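Local coordinates for nitrate transport protein (Xanthomonas axonopodis pv. citri, PDB 3KSX) that probably captures alkanesulfonates in the periplasm for uptake by an import system, and can bind the sulfonate buffer MOPS, at residues 184-196 / 259-271. Numbering follows the deposited sequence.
Sequences IWDPWYSALTLDG and LPPAVVERTLAHR
His-270 and Asp-186 form a His-carboxylate hydrogen bond between two lobes of a periplasmic-binding-protein fold: helix 188-194 follows strand 181-185 of one five-stranded sheet, whereas helix 261-269 packs on helix 246-257. ND1 of His-270 donates to OD2 of Asp-186 at 2.7 Å and 168°, meeting the syn lone pair; carboxylate and imidazole are nearly coplanar. The Tyr-189 ring runs near parallel to the imidazole, planes 21° and centroids 4.6 Å apart, but slid aside so that the two barely overlap, while the carbonyl oxygen of Arg-266 sits over the centre of the opposite face. Beside the carboxylate, CG2 of Thr-267 packs against Asp-186 OD1 and Ser-190 OG. The flank is apolar: CD1 of Leu-259 meets CB of Pro-187 at 3.5 Å, and Val-263 spreads its methyls. Its CG1, anti to the backbone N (chi1 175°), reaches the backbone and CB of Ala-191, and CG2 meets CD1 of Leu-194. The CA atoms of Val-263 and Ala-191 lie 5.7 Å apart, and the axes of the two helical segments approach to 8.7 Å. Ser-190, itself in contact with Thr-267 and the imidazole edge, also positions the acid: its N and OG both donate to Asp-186 OD1, the hydroxyl at 2.7 Å. Four residues on from Asp-186, this serine ties the acid to the first turn of helix 188-194, just past the cis peptide bond before Pro-187. Asp-186 OD2 also accepts from a water that donates a second bond, 2.6 Å long, to the backbone O of Thr-267.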
loop_
_atom_site.group_PDB
_atom_site.type_symbol
_atom_site.label_atom_id
_atom_site.label_comp_id
_atom_site.label_asym_id
_atom_site.label_seq_id
_atom_site.Cartn_x
_atom_site.Cartn_y
_atom_site.Cartn_z
ATOM N N ILE A 184 0.867 -7.197 -7.954
ATOM C CA ILE A 184 0.489 -5.728 -8.034
ATOM C C ILE A 184 -0.880 -5.483 -7.438
ATOM O O ILE A 184 -1.593 -6.418 -7.147
ATOM C CB ILE A 184 0.576 -5.200 -9.516
ATOM C CG1 ILE A 184 0.556 -3.659 -9.621
ATOM C CG2 ILE A 184 -0.575 -5.812 -10.413
ATOM C CD1 ILE A 184 1.692 -2.937 -8.863
ATOM N N TRP A 185 -1.236 -4.245 -7.241
ATOM C CA TRP A 185 -2.516 -3.939 -6.615
ATOM C C TRP A 185 -3.342 -3.118 -7.622
ATOM O O TRP A 185 -2.887 -2.842 -8.728
ATOM C CB TRP A 185 -2.207 -3.169 -5.321
ATOM C CG TRP A 185 -1.112 -2.152 -5.435
ATOM C CD1 TRP A 185 -1.224 -0.860 -5.793
ATOM C CD2 TRP A 185 0.297 -2.382 -5.189
ATOM N NE1 TRP A 185 0.010 -0.264 -5.789
ATOM C CE2 TRP A 185 0.968 -1.180 -5.459
ATOM C CE3 TRP A 185 1.039 -3.494 -4.798
ATOM C CZ2 TRP A 185 2.334 -1.016 -5.243
ATOM C CZ3 TRP A 185 2.423 -3.348 -4.674
ATOM C CH2 TRP A 185 3.054 -2.121 -4.919
ATOM N N ASP A 186 -4.570 -2.759 -7.240
ATOM C CA ASP A 186 -5.381 -1.764 -7.937
ATOM C C ASP A 186 -4.724 -0.370 -7.924
ATOM O O ASP A 186 -4.113 0.044 -6.915
ATOM C CB ASP A 186 -6.781 -1.652 -7.337
ATOM C CG ASP A 186 -7.799 -2.463 -8.071
ATOM O OD1 ASP A 186 -7.642 -2.710 -9.285
ATOM O OD2 ASP A 186 -8.755 -2.895 -7.412
ATOM N N PRO A 187 -4.872 0.369 -9.025
ATOM C CA PRO A 187 -5.808 0.083 -10.152
ATOM C C PRO A 187 -5.246 -0.713 -11.332
ATOM O O PRO A 187 -5.983 -0.941 -12.283
ATOM C CB PRO A 187 -6.161 1.501 -10.636
ATOM C CG PRO A 187 -4.731 2.212 -10.530
ATOM C CD PRO A 187 -4.198 1.687 -9.175
ATOM N N TRP A 188 -3.966 -1.088 -11.286
ATOM C CA TRP A 188 -3.340 -1.899 -12.353
ATOM C C TRP A 188 -4.095 -3.222 -12.533
ATOM O O TRP A 188 -4.410 -3.587 -13.648
ATOM C CB TRP A 188 -1.856 -2.146 -12.084
ATOM C CG TRP A 188 -1.113 -0.896 -11.628
ATOM C CD1 TRP A 188 -0.962 -0.417 -10.316
ATOM C CD2 TRP A 188 -0.415 0.011 -12.460
ATOM N NE1 TRP A 188 -0.233 0.742 -10.320
ATOM C CE2 TRP A 188 0.125 1.032 -11.616
ATOM C CE3 TRP A 188 -0.208 0.083 -13.827
ATOM C CZ2 TRP A 188 0.893 2.094 -12.113
ATOM C CZ3 TRP A 188 0.551 1.172 -14.343
ATOM C CH2 TRP A 188 1.092 2.157 -13.483
ATOM N N TYR A 189 -4.427 -3.934 -11.455
ATOM C CA TYR A 189 -5.293 -5.102 -11.539
ATOM C C TYR A 189 -6.557 -4.857 -12.391
ATOM O O TYR A 189 -6.839 -5.551 -13.392
ATOM C CB TYR A 189 -5.668 -5.526 -10.104
ATOM C CG TYR A 189 -6.776 -6.469 -9.993
ATOM C CD1 TYR A 189 -6.912 -7.533 -10.901
ATOM C CD2 TYR A 189 -7.666 -6.384 -8.933
ATOM C CE1 TYR A 189 -7.953 -8.429 -10.783
ATOM C CE2 TYR A 189 -8.682 -7.278 -8.786
ATOM C CZ TYR A 189 -8.842 -8.296 -9.728
ATOM O OH TYR A 189 -9.880 -9.203 -9.588
ATOM N N SER A 190 -7.312 -3.861 -12.001
ATOM C CA SER A 190 -8.612 -3.664 -12.709
ATOM C C SER A 190 -8.387 -3.259 -14.159
ATOM O O SER A 190 -9.106 -3.748 -15.045
ATOM C CB SER A 190 -9.468 -2.639 -11.972
ATOM O OG SER A 190 -9.866 -3.117 -10.672
ATOM N N ALA A 191 -7.409 -2.372 -14.387
ATOM C CA ALA A 191 -7.087 -1.771 -15.727
ATOM C C ALA A 191 -6.692 -2.887 -16.700
ATOM O O ALA A 191 -7.274 -2.992 -17.789
ATOM C CB ALA A 191 -5.927 -0.696 -15.594
ATOM N N LEU A 192 -5.747 -3.741 -16.290
ATOM C CA LEU A 192 -5.192 -4.777 -17.169
ATOM C C LEU A 192 -6.161 -5.974 -17.371
ATOM O O LEU A 192 -6.190 -6.618 -18.420
ATOM C CB LEU A 192 -3.842 -5.248 -16.606
ATOM C CG LEU A 192 -2.612 -4.437 -17.006
ATOM C CD1 LEU A 192 -2.580 -3.068 -16.409
ATOM C CD2 LEU A 192 -1.322 -5.161 -16.585
ATOM N N THR A 193 -6.967 -6.304 -16.375
ATOM C CA THR A 193 -7.893 -7.408 -16.521
ATOM C C THR A 193 -9.055 -6.891 -17.420
ATOM O O THR A 193 -9.618 -7.650 -18.256
ATOM C CB THR A 193 -8.377 -7.971 -15.129
ATOM O OG1 THR A 193 -8.914 -6.905 -14.334
ATOM C CG2 THR A 193 -7.213 -8.601 -14.411
ATOM N N LEU A 194 -9.389 -5.587 -17.311
ATOM C CA LEU A 194 -10.529 -5.105 -18.090
ATOM C C LEU A 194 -10.171 -4.890 -19.555
ATOM O O LEU A 194 -11.022 -5.059 -20.490
ATOM C CB LEU A 194 -11.133 -3.837 -17.506
ATOM C CG LEU A 194 -12.106 -4.058 -16.317
ATOM C CD1 LEU A 194 -12.501 -2.716 -15.810
ATOM C CD2 LEU A 194 -13.416 -4.893 -16.567
ATOM N N ASP A 195 -8.933 -4.534 -19.811
ATOM C CA ASP A 195 -8.563 -4.276 -21.231
ATOM C C ASP A 195 -8.018 -5.522 -21.925
ATOM O O ASP A 195 -7.629 -5.443 -23.129
ATOM C CB ASP A 195 -7.649 -3.050 -21.335
ATOM C CG ASP A 195 -6.191 -3.319 -20.969
ATOM O OD1 ASP A 195 -5.789 -4.465 -20.677
ATOM O OD2 ASP A 195 -5.414 -2.321 -20.963
ATOM N N GLY A 196 -8.039 -6.646 -21.222
ATOM C CA GLY A 196 -7.574 -7.940 -21.772
ATOM C C GLY A 196 -6.076 -8.230 -21.770
ATOM O O GLY A 196 -5.643 -9.295 -22.229
ATOM N N LEU A 259 -7.918 7.288 -15.880
ATOM C CA LEU A 259 -8.379 5.934 -16.086
ATOM C C LEU A 259 -9.851 6.003 -16.462
ATOM O O LEU A 259 -10.548 6.922 -16.022
ATOM C CB LEU A 259 -8.250 5.165 -14.763
ATOM C CG LEU A 259 -6.887 4.734 -14.209
ATOM C CD1 LEU A 259 -7.142 3.838 -13.050
ATOM C CD2 LEU A 259 -6.040 3.998 -15.207
ATOM N N PRO A 260 -10.343 5.026 -17.243
ATOM C CA PRO A 260 -11.771 4.980 -17.612
ATOM C C PRO A 260 -12.669 4.821 -16.391
ATOM O O PRO A 260 -12.280 4.160 -15.439
ATOM C CB PRO A 260 -11.875 3.730 -18.500
ATOM C CG PRO A 260 -10.514 3.408 -18.896
ATOM C CD PRO A 260 -9.573 3.941 -17.881
ATOM N N PRO A 261 -13.864 5.429 -16.407
ATOM C CA PRO A 261 -14.759 5.319 -15.270
ATOM C C PRO A 261 -15.068 3.855 -14.928
ATOM O O PRO A 261 -15.160 3.519 -13.759
ATOM C CB PRO A 261 -16.033 6.020 -15.753
ATOM C CG PRO A 261 -15.558 7.018 -16.668
ATOM C CD PRO A 261 -14.355 6.412 -17.382
ATOM N N ALA A 262 -15.233 2.998 -15.938
ATOM C CA ALA A 262 -15.453 1.555 -15.709
ATOM C C ALA A 262 -14.363 0.860 -14.886
ATOM O O ALA A 262 -14.661 -0.033 -14.133
ATOM C CB ALA A 262 -15.640 0.843 -17.027
ATOM N N VAL A 263 -13.114 1.287 -15.067
ATOM C CA VAL A 263 -11.950 0.776 -14.363
ATOM C C VAL A 263 -12.022 1.262 -12.937
ATOM O O VAL A 263 -11.910 0.465 -12.027
ATOM C CB VAL A 263 -10.657 1.272 -15.035
ATOM C CG1 VAL A 263 -9.442 0.865 -14.263
ATOM C CG2 VAL A 263 -10.550 0.722 -16.452
ATOM N N VAL A 264 -12.227 2.563 -12.745
ATOM C CA VAL A 264 -12.396 3.110 -11.400
ATOM C C VAL A 264 -13.516 2.422 -10.611
ATOM O O VAL A 264 -13.399 2.077 -9.405
ATOM C CB VAL A 264 -12.653 4.648 -11.466
ATOM C CG1 VAL A 264 -12.791 5.189 -10.058
ATOM C CG2 VAL A 264 -11.534 5.306 -12.134
ATOM N N GLU A 265 -14.643 2.255 -11.282
ATOM C CA GLU A 265 -15.719 1.507 -10.734
ATOM C C GLU A 265 -15.348 0.109 -10.189
ATOM O O GLU A 265 -15.764 -0.286 -9.105
ATOM C CB GLU A 265 -16.696 1.312 -11.885
ATOM C CG GLU A 265 -17.915 2.148 -11.784
ATOM C CD GLU A 265 -19.089 1.302 -11.387
ATOM O OE1 GLU A 265 -18.852 0.333 -10.616
ATOM O OE2 GLU A 265 -20.224 1.566 -11.876
ATOM N N ARG A 266 -14.633 -0.664 -11.008
ATOM C CA ARG A 266 -14.121 -1.997 -10.657
ATOM C C ARG A 266 -13.247 -1.899 -9.425
ATOM O O ARG A 266 -13.403 -2.697 -8.508
ATOM C CB ARG A 266 -13.351 -2.627 -11.858
ATOM C CG ARG A 266 -13.366 -4.171 -11.882
ATOM C CD ARG A 266 -14.670 -4.786 -12.516
ATOM N NE ARG A 266 -15.890 -4.014 -12.216
ATOM C CZ ARG A 266 -16.809 -4.305 -11.284
ATOM N NH1 ARG A 266 -16.707 -5.386 -10.505
ATOM N NH2 ARG A 266 -17.858 -3.491 -11.141
ATOM N N THR A 267 -12.386 -0.876 -9.353
ATOM C CA THR A 267 -11.504 -0.759 -8.176
ATOM C C THR A 267 -12.312 -0.553 -6.861
ATOM O O THR A 267 -11.913 -1.063 -5.784
ATOM C CB THR A 267 -10.373 0.276 -8.308
ATOM O OG1 THR A 267 -10.905 1.598 -8.131
ATOM C CG2 THR A 267 -9.564 0.191 -9.644
ATOM N N LEU A 268 -13.453 0.158 -6.944
ATOM C CA LEU A 268 -14.375 0.316 -5.769
ATOM C C LEU A 268 -15.156 -0.933 -5.376
ATOM O O LEU A 268 -15.392 -1.197 -4.169
ATOM C CB LEU A 268 -15.350 1.493 -5.956
ATOM C CG LEU A 268 -14.748 2.849 -6.367
ATOM C CD1 LEU A 268 -15.801 3.954 -6.212
ATOM C CD2 LEU A 268 -13.480 3.178 -5.582
ATOM N N ALA A 269 -15.508 -1.730 -6.383
ATOM C CA ALA A 269 -16.089 -3.051 -6.146
ATOM C C ALA A 269 -15.164 -3.968 -5.358
ATOM O O ALA A 269 -15.646 -4.853 -4.668
ATOM C CB ALA A 269 -16.469 -3.702 -7.430
ATOM N N HIS A 270 -13.843 -3.764 -5.472
ATOM C CA HIS A 270 -12.843 -4.593 -4.763
ATOM C C HIS A 270 -12.512 -4.200 -3.341
ATOM O O HIS A 270 -11.707 -4.887 -2.695
ATOM C CB HIS A 270 -11.502 -4.602 -5.500
ATOM C CG HIS A 270 -11.583 -5.128 -6.888
ATOM N ND1 HIS A 270 -10.787 -4.662 -7.910
ATOM C CD2 HIS A 270 -12.412 -6.048 -7.435
ATOM C CE1 HIS A 270 -11.087 -5.308 -9.020
ATOM N NE2 HIS A 270 -12.074 -6.151 -8.763
ATOM N N ARG A 271 -13.034 -3.067 -2.882
ATOM C CA ARG A 271 -12.654 -2.569 -1.579
ATOM C C ARG A 271 -13.823 -2.544 -0.636
ATOM O O ARG A 271 -14.764 -1.792 -0.907
ATOM C CB ARG A 271 -12.200 -1.119 -1.683
ATOM C CG ARG A 271 -10.919 -0.897 -2.407
ATOM C CD ARG A 271 -10.704 0.585 -2.469
ATOM N NE ARG A 271 -10.684 1.159 -1.132
ATOM C CZ ARG A 271 -9.584 1.212 -0.392
ATOM N NH1 ARG A 271 -8.417 0.724 -0.866
ATOM N NH2 ARG A 271 -9.647 1.742 0.820
HETATM O O HOH W 1 -9.505 -1.755 -5.123
#